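Long-range contacts in diguanylate cyclase/phosphodiesterase-domain containing protein (Thermotoga maritima MSB8, PDB 6KHU), which is a putative diguanylate cyclase of the GGDEF family, whose active members join two GTP molecules into cyclic di-GMP, although its signature motif is degenerate: residues F34-V39 with S70-A75; N88-I93 with Y105-K110. All blocks are in the same frame, centred on the assembly; numbering follows the deposited sequence.

Contact 1: residues F34-V39 with S70-A75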
ATOM      1  N   PHE A  34      -2.804  -1.189   2.467  1.00 11.46           N
ATOM      2  CA  PHE A  34      -2.009  -1.917   3.456  1.00 12.97           C
ATOM      3  C   PHE A  34      -2.120  -3.417   3.202  1.00 13.51           C
ATOM      4  O   PHE A  34      -3.223  -3.933   2.982  1.00 13.92           O
ATOM      5  CB  PHE A  34      -2.497  -1.638   4.889  1.00 13.74           C
ATOM      6  CG  PHE A  34      -1.861  -0.449   5.547  1.00 13.63           C
ATOM      7  CD1 PHE A  34      -1.577   0.701   4.824  1.00 12.98           C
ATOM      8  CD2 PHE A  34      -1.570  -0.479   6.915  1.00 16.58           C
ATOM      9  CE1 PHE A  34      -0.997   1.813   5.447  1.00 10.52           C
ATOM     10  CE2 PHE A  34      -1.000   0.619   7.549  1.00 18.58           C
ATOM     11  CZ  PHE A  34      -0.710   1.773   6.815  1.00 14.73           C
ATOM     12  N   VAL A  35      -0.987  -4.122   3.263  1.00 13.79           N
ATOM     13  CA  VAL A  35      -0.960  -5.583   3.191  1.00 14.24           C
ATOM     14  C   VAL A  35      -0.146  -6.105   4.373  1.00 15.53           C
ATOM     15  O   VAL A  35       1.040  -5.785   4.504  1.00 15.82           O
ATOM     16  CB  VAL A  35      -0.373  -6.093   1.862  1.00 16.05           C
ATOM     17  CG1 VAL A  35      -0.298  -7.623   1.863  1.00 17.87           C
ATOM     18  CG2 VAL A  35      -1.209  -5.607   0.683  1.00 17.87           C
ATOM     19  N   LYS A  36      -0.777  -6.890   5.239  1.00 16.37           N
ATOM     20  CA  LYS A  36      -0.088  -7.529   6.352  1.00 18.62           C
ATOM     21  C   LYS A  36       0.029  -9.022   6.078  1.00 19.19           C
ATOM     22  O   LYS A  36      -0.976  -9.681   5.796  1.00 21.75           O
ATOM     23  CB  LYS A  36      -0.821  -7.295   7.678  1.00 18.13           C
ATOM     24  CG  LYS A  36      -0.162  -8.021   8.855  1.00 19.24           C
ATOM     25  CD  LYS A  36      -0.654  -7.506  10.203  1.00 22.01           C
ATOM     26  CE  LYS A  36      -0.091  -8.368  11.327  1.00 26.77           C
ATOM     27  NZ  LYS A  36      -0.514  -7.914  12.681  1.00 31.43           N
ATOM     28  N   THR A  37       1.253  -9.545   6.147  1.00 18.43           N
ATOM     29  CA  THR A  37       1.490 -10.973   5.985  1.00 23.75           C
ATOM     30  C   THR A  37       1.355 -11.666   7.327  1.00 27.24           C
ATOM     31  O   THR A  37       1.861 -11.181   8.348  1.00 26.82           O
ATOM     32  CB  THR A  37       2.880 -11.258   5.417  1.00 25.81           C
ATOM     33  OG1 THR A  37       3.877 -10.662   6.260  1.00 29.87           O
ATOM     34  CG2 THR A  37       3.002 -10.696   4.033  1.00 27.51           C
ATOM     35  N   LYS A  38       0.683 -12.808   7.314  1.00 25.67           N
ATOM     36  CA  LYS A  38       0.416 -13.574   8.526  1.00 33.92           C
ATOM     37  C   LYS A  38       0.878 -15.014   8.289  1.00 34.77           C
ATOM     38  O   LYS A  38       0.072 -15.941   8.216  1.00 40.13           O
ATOM     39  CB  LYS A  38      -1.069 -13.488   8.908  1.00 29.98           C
ATOM     40  CG  LYS A  38      -1.490 -12.080   9.336  1.00 28.87           C
ATOM     41  CD  LYS A  38      -2.993 -11.889   9.381  1.00 23.06           C
ATOM     42  CE  LYS A  38      -3.325 -10.562  10.067  1.00 21.07           C
ATOM     43  NZ  LYS A  38      -4.743 -10.122   9.850  1.00 20.29           N
ATOM     44  N   VAL A  39       2.192 -15.191   8.156  1.00 43.93           N
ATOM     45  CA  VAL A  39       2.785 -16.493   7.888  1.00 46.75           C
ATOM     46  C   VAL A  39       3.759 -16.841   9.007  1.00 50.36           C
ATOM     47  O   VAL A  39       4.124 -16.001   9.833  1.00 43.93           O
ATOM     48  CB  VAL A  39       3.493 -16.550   6.520  1.00 42.50           C
ATOM     49  CG1 VAL A  39       2.482 -16.352   5.398  1.00 39.99           C
ATOM     50  CG2 VAL A  39       4.623 -15.524   6.452  1.00 40.19           C
ATOM     51  N   SER A  70       5.889  -2.120   8.745  1.00 16.34           N
ATOM     52  CA  SER A  70       6.284  -2.819   9.960  1.00 22.15           C
ATOM     53  C   SER A  70       7.037  -4.078   9.542  1.00 25.16           C
ATOM     54  O   SER A  70       7.237  -4.333   8.350  1.00 20.12           O
ATOM     55  CB  SER A  70       5.069  -3.156  10.821  1.00 20.24           C
ATOM     56  OG  SER A  70       4.467  -4.349  10.356  1.00 22.76           O
ATOM     57  N   ASP A  71       7.437  -4.888  10.525  1.00 24.95           N
ATOM     58  CA  ASP A  71       8.184  -6.089  10.159  1.00 25.21           C
ATOM     59  C   ASP A  71       7.340  -7.097   9.382  1.00 23.67           C
ATOM     60  O   ASP A  71       7.910  -8.005   8.777  1.00 35.36           O
ATOM     61  CB  ASP A  71       8.819  -6.747  11.398  1.00 30.80           C
ATOM     62  CG  ASP A  71       7.793  -7.242  12.406  1.00 38.18           C
ATOM     63  OD1 ASP A  71       6.591  -6.949  12.238  1.00 37.30           O
ATOM     64  OD2 ASP A  71       8.192  -7.922  13.376  1.00 47.68           O
ATOM     65  N   ASP A  72       6.010  -6.941   9.331  1.00 19.80           N
ATOM     66  CA  ASP A  72       5.198  -7.825   8.503  1.00 20.29           C
ATOM     67  C   ASP A  72       4.164  -7.098   7.636  1.00 20.59           C
ATOM     68  O   ASP A  72       3.332  -7.761   7.003  1.00 17.38           O
ATOM     69  CB  ASP A  72       4.500  -8.880   9.381  1.00 23.77           C
ATOM     70  CG  ASP A  72       3.542  -8.278  10.406  1.00 27.69           C
ATOM     71  OD1 ASP A  72       3.254  -7.058  10.360  1.00 24.53           O
ATOM     72  OD2 ASP A  72       3.063  -9.051  11.270  1.00 26.31           O
ATOM     73  N   THR A  73       4.176  -5.766   7.589  1.00 14.76           N
ATOM     74  CA  THR A  73       3.163  -5.028   6.850  1.00 18.82           C
ATOM     75  C   THR A  73       3.837  -4.148   5.808  1.00 17.69           C
ATOM     76  O   THR A  73       4.843  -3.498   6.093  1.00 14.81           O
ATOM     77  CB  THR A  73       2.294  -4.166   7.789  1.00 18.94           C
ATOM     78  OG1 THR A  73       1.637  -5.006   8.750  1.00 20.35           O
ATOM     79  CG2 THR A  73       1.234  -3.405   7.001  1.00 18.73           C
ATOM     80  N   PHE A  74       3.294  -4.150   4.596  1.00 15.18           N
ATOM     81  CA  PHE A  74       3.670  -3.179   3.582  1.00 16.96           C
ATOM     82  C   PHE A  74       2.571  -2.139   3.428  1.00 15.11           C
ATOM     83  O   PHE A  74       1.389  -2.416   3.668  1.00 15.14           O
ATOM     84  CB  PHE A  74       3.901  -3.832   2.221  1.00 13.20           C
ATOM     85  CG  PHE A  74       5.180  -4.596   2.114  1.00 18.45           C
ATOM     86  CD1 PHE A  74       6.371  -3.942   1.844  1.00 18.05           C
ATOM     87  CD2 PHE A  74       5.187  -5.981   2.248  1.00 19.28           C
ATOM     88  CE1 PHE A  74       7.564  -4.661   1.720  1.00 20.98           C
ATOM     89  CE2 PHE A  74       6.372  -6.709   2.126  1.00 23.90           C
ATOM     90  CZ  PHE A  74       7.561  -6.045   1.864  1.00 20.34           C
ATOM     91  N   ALA A  75       2.967  -0.949   2.992  1.00 15.16           N
ATOM     92  CA  ALA A  75       2.019   0.061   2.564  1.00 12.47           C
ATOM     93  C   ALA A  75       2.359   0.506   1.148  1.00 13.82           C
ATOM     94  O   ALA A  75       3.493   0.361   0.677  1.00 15.14           O
ATOM     95  CB  ALA A  75       1.998   1.256   3.527  1.00 13.97           C
TER
HETATM   96  O   HOH W   1       2.705 -11.478  10.833  1.00 36.07           O
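Contrasting first torsions bring K36 and T37 to D72. K36 sends CG opposite its own amide nitrogen (chi1 177°) and runs on extended, so that its methylenes cross T73 OG1 and CE lies 3.2 Å from D72 OD2. The K36 ammonium stops short of a salt bridge, with NZ 4.0 Å from D72 OD2. T37 instead holds OG1 between the backbone nitrogen and the carbonyl carbon (chi1 56°), where it donates to D72 O at 3.0 Å. The T37 amide meets the same oxygen almost head-on, N to D72 O 2.9 Å, so one residue grips one carbonyl twice. A water bridges T37 O and D72 OD2.

In sequence, S70-F74 stands where the GGDEF signature is expected, at the hairpin joining strands 65-68 and 73-79, and reads SDDTF, a departure consistent with impaired cyclase activity. S70 OG accepts the D72 amide in an ST turn. Beyond it the antiparallel ladder starts: V35 N donates to F74 O (3.0 Å) and F74 N to V35 O (2.8 Å). V35 and F74 face I51 of helix 41-57; on the other face F34 rests CE1 3.6 Å from A75 CB, beneath helix 119-130.

Contact 2: residues N88-I93 with Y105-K110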
ATOM      1  N   ASN A  88     -10.237  -2.466  -8.335  1.00 18.35           N
ATOM      2  CA  ASN A  88      -9.527  -3.210  -9.370  1.00 19.46           C
ATOM      3  C   ASN A  88      -8.078  -3.450  -8.971  1.00 21.82           C
ATOM      4  O   ASN A  88      -7.531  -4.535  -9.206  1.00 18.88           O
ATOM      5  CB  ASN A  88      -9.573  -2.459 -10.700  1.00 24.96           C
ATOM      6  CG  ASN A  88     -10.991  -2.115 -11.153  1.00 32.07           C
ATOM      7  OD1 ASN A  88     -11.903  -1.920 -10.343  1.00 37.39           O
ATOM      8  ND2 ASN A  88     -11.171  -2.021 -12.463  1.00 34.05           N
ATOM      9  N   ILE A  89      -7.428  -2.438  -8.392  1.00 19.02           N
ATOM     10  CA  ILE A  89      -6.051  -2.613  -7.942  1.00 20.31           C
ATOM     11  C   ILE A  89      -5.985  -3.646  -6.828  1.00 17.63           C
ATOM     12  O   ILE A  89      -5.112  -4.523  -6.828  1.00 17.92           O
ATOM     13  CB  ILE A  89      -5.449  -1.267  -7.511  1.00 22.06           C
ATOM     14  CG1 ILE A  89      -5.293  -0.364  -8.732  1.00 21.14           C
ATOM     15  CG2 ILE A  89      -4.104  -1.485  -6.806  1.00 19.02           C
ATOM     16  CD1 ILE A  89      -4.886   1.036  -8.398  1.00 24.09           C
ATOM     17  N   GLU A  90      -6.916  -3.577  -5.873  1.00 16.90           N
ATOM     18  CA  GLU A  90      -6.920  -4.565  -4.797  1.00 18.91           C
ATOM     19  C   GLU A  90      -7.081  -5.976  -5.344  1.00 14.80           C
ATOM     20  O   GLU A  90      -6.400  -6.900  -4.893  1.00 16.28           O
ATOM     21  CB  GLU A  90      -8.029  -4.280  -3.788  1.00 16.43           C
ATOM     22  CG  GLU A  90      -7.908  -5.154  -2.541  1.00 20.58           C
ATOM     23  CD  GLU A  90      -9.133  -5.083  -1.634  1.00 29.12           C
ATOM     24  OE1 GLU A  90     -10.261  -5.204  -2.148  1.00 31.49           O
ATOM     25  OE2 GLU A  90      -8.963  -4.896  -0.407  1.00 27.89           O
ATOM     26  N   GLU A  91      -7.991  -6.168  -6.302  1.00 16.93           N
ATOM     27  CA  GLU A  91      -8.169  -7.498  -6.877  1.00 20.88           C
ATOM     28  C   GLU A  91      -6.882  -7.978  -7.542  1.00 20.86           C
ATOM     29  O   GLU A  91      -6.506  -9.150  -7.409  1.00 16.25           O
ATOM     30  CB  GLU A  91      -9.331  -7.490  -7.875  1.00 21.83           C
ATOM     31  CG  GLU A  91     -10.091  -8.816  -8.004  1.00 33.00           C
ATOM     32  CD  GLU A  91     -10.554  -9.387  -6.662  1.00 40.31           C
ATOM     33  OE1 GLU A  91     -10.596 -10.631  -6.527  1.00 48.43           O
ATOM     34  OE2 GLU A  91     -10.884  -8.595  -5.746  1.00 44.89           O
ATOM     35  N   ARG A  92      -6.182  -7.079  -8.247  1.00 15.94           N
ATOM     36  CA  ARG A  92      -4.939  -7.473  -8.901  1.00 19.48           C
ATOM     37  C   ARG A  92      -3.910  -7.933  -7.875  1.00 16.00           C
ATOM     38  O   ARG A  92      -3.246  -8.958  -8.072  1.00 15.00           O
ATOM     39  CB  ARG A  92      -4.386  -6.314  -9.747  1.00 18.56           C
ATOM     40  CG  ARG A  92      -5.126  -6.083 -11.069  1.00 21.01           C
ATOM     41  CD  ARG A  92      -4.826  -4.702 -11.663  1.00 28.30           C
ATOM     42  NE  ARG A  92      -3.407  -4.536 -11.968  1.00 34.80           N
ATOM     43  CZ  ARG A  92      -2.771  -3.366 -12.009  1.00 41.47           C
ATOM     44  NH1 ARG A  92      -1.470  -3.326 -12.296  1.00 32.48           N
ATOM     45  NH2 ARG A  92      -3.428  -2.234 -11.765  1.00 38.94           N
ATOM     46  N   ILE A  93      -3.772  -7.198  -6.768  1.00 13.66           N
ATOM     47  CA  ILE A  93      -2.845  -7.616  -5.718  1.00 14.77           C
ATOM     48  C   ILE A  93      -3.236  -8.998  -5.195  1.00 19.86           C
ATOM     49  O   ILE A  93      -2.387  -9.893  -5.049  1.00 13.86           O
ATOM     50  CB  ILE A  93      -2.793  -6.573  -4.587  1.00 14.26           C
ATOM     51  CG1 ILE A  93      -2.232  -5.236  -5.106  1.00 14.44           C
ATOM     52  CG2 ILE A  93      -1.967  -7.114  -3.409  1.00 10.74           C
ATOM     53  CD1 ILE A  93      -2.575  -4.056  -4.233  1.00 16.60           C
ATOM     54  N   TYR A 105      -2.754 -13.554   4.478  1.00 23.06           N
ATOM     55  CA  TYR A 105      -2.572 -12.110   4.530  1.00 25.55           C
ATOM     56  C   TYR A 105      -3.922 -11.437   4.722  1.00 23.10           C
ATOM     57  O   TYR A 105      -4.981 -12.039   4.523  1.00 23.94           O
ATOM     58  CB  TYR A 105      -1.904 -11.587   3.248  1.00 19.96           C
ATOM     59  CG  TYR A 105      -2.845 -11.658   2.070  1.00 23.95           C
ATOM     60  CD1 TYR A 105      -3.098 -12.872   1.427  1.00 25.22           C
ATOM     61  CD2 TYR A 105      -3.499 -10.524   1.609  1.00 20.20           C
ATOM     62  CE1 TYR A 105      -3.978 -12.943   0.367  1.00 24.49           C
ATOM     63  CE2 TYR A 105      -4.372 -10.584   0.547  1.00 26.00           C
ATOM     64  CZ  TYR A 105      -4.606 -11.792  -0.073  1.00 23.42           C
ATOM     65  OH  TYR A 105      -5.482 -11.845  -1.132  1.00 26.85           O
ATOM     66  N   SER A 106      -3.862 -10.160   5.087  1.00 19.29           N
ATOM     67  CA  SER A 106      -5.018  -9.274   5.103  1.00 19.03           C
ATOM     68  C   SER A 106      -4.687  -8.035   4.284  1.00 21.37           C
ATOM     69  O   SER A 106      -3.545  -7.562   4.292  1.00 21.04           O
ATOM     70  CB  SER A 106      -5.398  -8.869   6.535  1.00 19.44           C
ATOM     71  OG  SER A 106      -5.680 -10.006   7.337  1.00 23.28           O
ATOM     72  N   ILE A 107      -5.680  -7.513   3.576  1.00 19.65           N
ATOM     73  CA  ILE A 107      -5.471  -6.354   2.720  1.00 20.39           C
ATOM     74  C   ILE A 107      -6.600  -5.371   2.983  1.00 17.68           C
ATOM     75  O   ILE A 107      -7.737  -5.764   3.256  1.00 15.70           O
ATOM     76  CB  ILE A 107      -5.406  -6.744   1.224  1.00 17.39           C
ATOM     77  CG1 ILE A 107      -5.127  -5.525   0.334  1.00 16.36           C
ATOM     78  CG2 ILE A 107      -6.695  -7.405   0.790  1.00 17.21           C
ATOM     79  CD1 ILE A 107      -4.681  -5.905  -1.094  1.00 14.18           C
ATOM     80  N   ALA A 108      -6.278  -4.082   2.908  1.00 12.55           N
ATOM     81  CA  ALA A 108      -7.278  -3.037   3.084  1.00 17.30           C
ATOM     82  C   ALA A 108      -6.805  -1.787   2.353  1.00 17.09           C
ATOM     83  O   ALA A 108      -5.612  -1.623   2.089  1.00 16.17           O
ATOM     84  CB  ALA A 108      -7.526  -2.750   4.570  1.00 14.64           C
ATOM     85  N   TYR A 109      -7.752  -0.914   1.996  1.00 15.59           N
ATOM     86  CA  TYR A 109      -7.390   0.329   1.326  1.00 12.77           C
ATOM     87  C   TYR A 109      -8.314   1.463   1.754  1.00 15.86           C
ATOM     88  O   TYR A 109      -9.455   1.236   2.165  1.00 16.97           O
ATOM     89  CB  TYR A 109      -7.395   0.176  -0.213  1.00 15.03           C
ATOM     90  CG  TYR A 109      -8.756  -0.064  -0.830  1.00 18.90           C
ATOM     91  CD1 TYR A 109      -9.615   0.990  -1.098  1.00 18.37           C
ATOM     92  CD2 TYR A 109      -9.173  -1.351  -1.159  1.00 22.57           C
ATOM     93  CE1 TYR A 109     -10.859   0.776  -1.667  1.00 22.21           C
ATOM     94  CE2 TYR A 109     -10.419  -1.576  -1.730  1.00 24.06           C
ATOM     95  CZ  TYR A 109     -11.253  -0.505  -1.980  1.00 28.27           C
ATOM     96  OH  TYR A 109     -12.487  -0.715  -2.549  1.00 38.91           O
ATOM     97  N   LYS A 110      -7.796   2.692   1.652  1.00 12.64           N
ATOM     98  CA  LYS A 110      -8.547   3.913   1.923  1.00 14.50           C
ATOM     99  C   LYS A 110      -8.270   4.885   0.786  1.00 17.48           C
ATOM    100  O   LYS A 110      -7.106   5.125   0.457  1.00 14.56           O
ATOM    101  CB  LYS A 110      -8.139   4.539   3.256  1.00 14.50           C
ATOM    102  CG  LYS A 110      -8.552   3.755   4.482  1.00 14.51           C
ATOM    103  CD  LYS A 110      -9.997   4.014   4.830  1.00 20.99           C
ATOM    104  CE  LYS A 110     -10.443   3.167   6.020  1.00 18.63           C
ATOM    105  NZ  LYS A 110     -11.817   3.552   6.450  1.00 30.68           N
TER
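Helix-on-sheet packing joins E90 and I93 of helix 86-100 to I107 and Y109 on the edge strand 105-112. Strand 73-79, this helix and strand 105-112 form a beta-alpha-beta crossover that skips over strand 30-37, and the helix and strand segments run nearly antiparallel, at 162°. E90 carries most of the touching. Its CG lies opposite the backbone N (chi1 -171°) and the extended chain passes between the two strand side chains, CG 3.6 Å from I107 CD1. The carboxylate then meets the edge of the Y109 ring, OE2 3.6 Å from Y109 CD2, with the two planes 78° apart, while OE2 also lies 3.6 Å from I107 CG2. One turn on, I93 CG2 packs 3.8 Å from I107 CD1. An alanine in place of E90 would probably open a gap between I107 and Y109 and leave the ring edge without its carboxylate neighbour. The same helix carries zinc ligand H96, whose ND1 is hydrogen-bonded to R92 O. Across the interface the fit depends on van der Waals contact, with the acid's negative charge set against the ring's C-H rim, which is likely to be mildly favourable.

Overall arrangement
The two contacts illustrate how a sheet is held by different chemistry at its middle and its margin. Contact 1 is buried and lies within the sheet, where main-chain hydrogen bonds between strands 30-37 and 73-79 set the register. Contact 2 is nearer the surface, laying helix 86-100 over the edge strand 105-112 through side chains alone. They share no segment but meet through neighbouring strands: F34 N bonds to A108 O, and F34 O packs against I107. K38, in segment 34-39 but making no contact with 70-75, bonds through NZ to S106 OG. Strand 73-79 leads on to helix 86-100, so contact 1 closes before contact 2 opens along the chain.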